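Local coordinates for DUF176 (Nitrosomonas europaea, PDB 2OMO), which is of unknown specific function but is probably an oxidoreductase, perhaps a monooxygenase of the antibiotic biosynthesis type, at residues V25-A30 with R71-E76. Numbering follows the deposited sequence.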
loop_
_atom_site.group_PDB
_atom_site.type_symbol
_atom_site.label_atom_id
_atom_site.label_comp_id
_atom_site.label_asym_id
_atom_site.label_seq_id
_atom_site.Cartn_x
_atom_site.Cartn_y
_atom_site.Cartn_z
ATOM N N VAL A 25 7.386 0.436 -5.378
ATOM C CA VAL A 25 6.343 -0.311 -4.651
ATOM C C VAL A 25 5.601 -1.268 -5.551
ATOM O O VAL A 25 5.230 -0.933 -6.679
ATOM C CB VAL A 25 5.299 0.654 -4.022
ATOM C CG1 VAL A 25 4.148 -0.107 -3.320
ATOM C CG2 VAL A 25 5.979 1.648 -3.118
ATOM N N THR A 26 5.342 -2.454 -5.024
ATOM C CA THR A 26 4.498 -3.451 -5.705
ATOM C C THR A 26 3.422 -3.804 -4.709
ATOM O O THR A 26 3.722 -4.288 -3.593
ATOM C CB THR A 26 5.279 -4.724 -6.120
ATOM O OG1 THR A 26 6.458 -4.356 -6.839
ATOM C CG2 THR A 26 4.400 -5.613 -7.050
ATOM N N ILE A 27 2.179 -3.531 -5.062
ATOM C CA ILE A 27 1.079 -3.988 -4.220
ATOM C C ILE A 27 0.650 -5.358 -4.765
ATOM O O ILE A 27 0.191 -5.464 -5.932
ATOM C CB ILE A 27 -0.085 -3.013 -4.185
ATOM C CG1 ILE A 27 0.419 -1.593 -3.832
ATOM C CG2 ILE A 27 -1.203 -3.537 -3.219
ATOM C CD1 ILE A 27 -0.696 -0.490 -3.652
ATOM N N VAL A 28 0.796 -6.386 -3.928
ATOM C CA VAL A 28 0.500 -7.741 -4.386
ATOM C C VAL A 28 -0.831 -8.185 -3.807
ATOM O O VAL A 28 -1.003 -8.190 -2.587
ATOM C CB VAL A 28 1.619 -8.749 -4.056
ATOM C CG1 VAL A 28 1.198 -10.174 -4.511
ATOM C CG2 VAL A 28 2.974 -8.262 -4.724
ATOM N N TYR A 29 -1.759 -8.556 -4.684
ATOM C CA TYR A 29 -3.090 -9.002 -4.273
ATOM C C TYR A 29 -3.209 -10.518 -4.333
ATOM O O TYR A 29 -2.943 -11.133 -5.366
ATOM C CB TYR A 29 -4.166 -8.368 -5.136
ATOM C CG TYR A 29 -4.174 -6.863 -5.117
ATOM C CD1 TYR A 29 -4.988 -6.185 -4.228
ATOM C CD2 TYR A 29 -3.370 -6.121 -6.008
ATOM C CE1 TYR A 29 -5.015 -4.741 -4.198
ATOM C CE2 TYR A 29 -3.357 -4.714 -5.967
ATOM C CZ TYR A 29 -4.203 -4.035 -5.078
ATOM O OH TYR A 29 -4.227 -2.666 -5.025
ATOM N N ALA A 30 -3.607 -11.116 -3.220
ATOM C CA ALA A 30 -3.718 -12.579 -3.162
ATOM C C ALA A 30 -5.091 -12.999 -2.668
ATOM O O ALA A 30 -5.520 -12.547 -1.607
ATOM C CB ALA A 30 -2.654 -13.184 -2.266
ATOM N N ARG A 71 -8.909 -12.522 1.429
ATOM C CA ARG A 71 -8.276 -11.545 0.573
ATOM C C ARG A 71 -7.132 -10.898 1.303
ATOM O O ARG A 71 -7.314 -10.339 2.394
ATOM C CB ARG A 71 -9.264 -10.504 0.038
ATOM C CG ARG A 71 -10.509 -11.118 -0.639
ATOM C CD ARG A 71 -10.084 -12.179 -1.550
ATOM N NE ARG A 71 -11.196 -12.798 -2.258
ATOM C CZ ARG A 71 -11.582 -12.386 -3.450
ATOM N NH1 ARG A 71 -10.948 -11.364 -3.996
ATOM N NH2 ARG A 71 -12.584 -12.982 -4.088
ATOM N N PHE A 72 -5.945 -11.039 0.719
ATOM C CA PHE A 72 -4.722 -10.455 1.310
ATOM C C PHE A 72 -4.014 -9.503 0.384
ATOM O O PHE A 72 -4.111 -9.610 -0.858
ATOM C CB PHE A 72 -3.718 -11.571 1.693
ATOM C CG PHE A 72 -4.233 -12.494 2.764
ATOM C CD1 PHE A 72 -3.937 -12.241 4.110
ATOM C CD2 PHE A 72 -5.073 -13.582 2.435
ATOM C CE1 PHE A 72 -4.444 -13.118 5.135
ATOM C CE2 PHE A 72 -5.571 -14.464 3.440
ATOM C CZ PHE A 72 -5.247 -14.212 4.798
ATOM N N VAL A 73 -3.227 -8.623 0.984
ATOM C CA VAL A 73 -2.316 -7.729 0.212
ATOM C C VAL A 73 -0.918 -7.803 0.835
ATOM O O VAL A 73 -0.786 -7.744 2.080
ATOM C CB VAL A 73 -2.792 -6.270 0.258
ATOM C CG1 VAL A 73 -1.628 -5.267 -0.121
ATOM C CG2 VAL A 73 -4.020 -6.078 -0.640
ATOM N N LEU A 74 0.107 -7.978 -0.001
ATOM C CA LEU A 74 1.487 -7.739 0.403
ATOM C C LEU A 74 1.910 -6.390 -0.202
ATOM O O LEU A 74 1.946 -6.230 -1.416
ATOM C CB LEU A 74 2.445 -8.835 -0.117
ATOM C CG LEU A 74 2.127 -10.267 0.402
ATOM C CD1 LEU A 74 0.981 -10.932 -0.391
ATOM C CD2 LEU A 74 3.384 -11.213 0.428
ATOM N N TYR A 75 2.259 -5.452 0.667
ATOM C CA TYR A 75 2.665 -4.121 0.270
ATOM C C TYR A 75 4.190 -4.067 0.378
ATOM O O TYR A 75 4.753 -3.883 1.466
ATOM C CB TYR A 75 1.963 -3.095 1.164
ATOM C CG TYR A 75 2.272 -1.653 0.861
ATOM C CD1 TYR A 75 1.610 -0.968 -0.180
ATOM C CD2 TYR A 75 3.216 -0.975 1.594
ATOM C CE1 TYR A 75 1.905 0.358 -0.458
ATOM C CE2 TYR A 75 3.531 0.364 1.318
ATOM C CZ TYR A 75 2.863 1.022 0.275
ATOM O OH TYR A 75 3.100 2.357 -0.026
ATOM N N GLU A 76 4.845 -4.205 -0.777
ATOM C CA GLU A 76 6.286 -4.451 -0.814
ATOM C C GLU A 76 6.972 -3.207 -1.425
ATOM O O GLU A 76 6.893 -2.991 -2.631
ATOM C CB GLU A 76 6.529 -5.686 -1.682
ATOM C CG GLU A 76 5.606 -6.869 -1.338
ATOM C CD GLU A 76 5.914 -8.141 -2.159
ATOM O OE1 GLU A 76 6.760 -8.103 -3.078
ATOM O OE2 GLU A 76 5.257 -9.175 -1.896
HETATM O O HOH W 1 8.439 -4.078 -4.975
#
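Glu76 O is gripped by two donors. Thr26 N donates to Glu76 O over 2.9 Å, tilted from the carbonyl plane. A water donates to Glu76 O from 3.0 Å. The same water is hydrogen-bonded to Thr26 OG1, so it links the threonine side chain to the opposite backbone. A weaker CA-H...O contact comes from Val25 CA. Six backbone bonds join the antiparallel segments 25-30 and 71-76, two each at Thr26-Glu76, Val28-Leu74 and Ala30-Phe72. Ala30 N meets Phe72 O almost straight, at 175°.

Ile27, Tyr29, Val73 and Tyr75 share one face. Val73 bridges two neighbours there: Val73 CG1 touches Ile27 CG2 at 3.6 Å, and Val73 CG2 lies 3.7 Å from Tyr29 CD1. The Tyr75 side chain leaves with CG anti to the backbone N (chi1 -179°), which brings its ring to the opposite strand. Val25 CG1 meets Tyr75 CE1 at 3.7 Å, and Ile27 CG1 packs near Tyr75 CD1. Both tyrosine hydroxyls bond to the second subunit, Tyr29 OH to its Tyr29 and Tyr75 OH to its Asp61.

On the other face, Val28 CG2 lies 3.7 Å from Glu76 OE2, while Ala30 and Leu74 pack on helix 37-51. One face against helices and the other against a second subunit is characteristic of a ferredoxin-like subunit, paired as in the dimeric alpha/beta barrels of the antibiotic biosynthesis monooxygenase family.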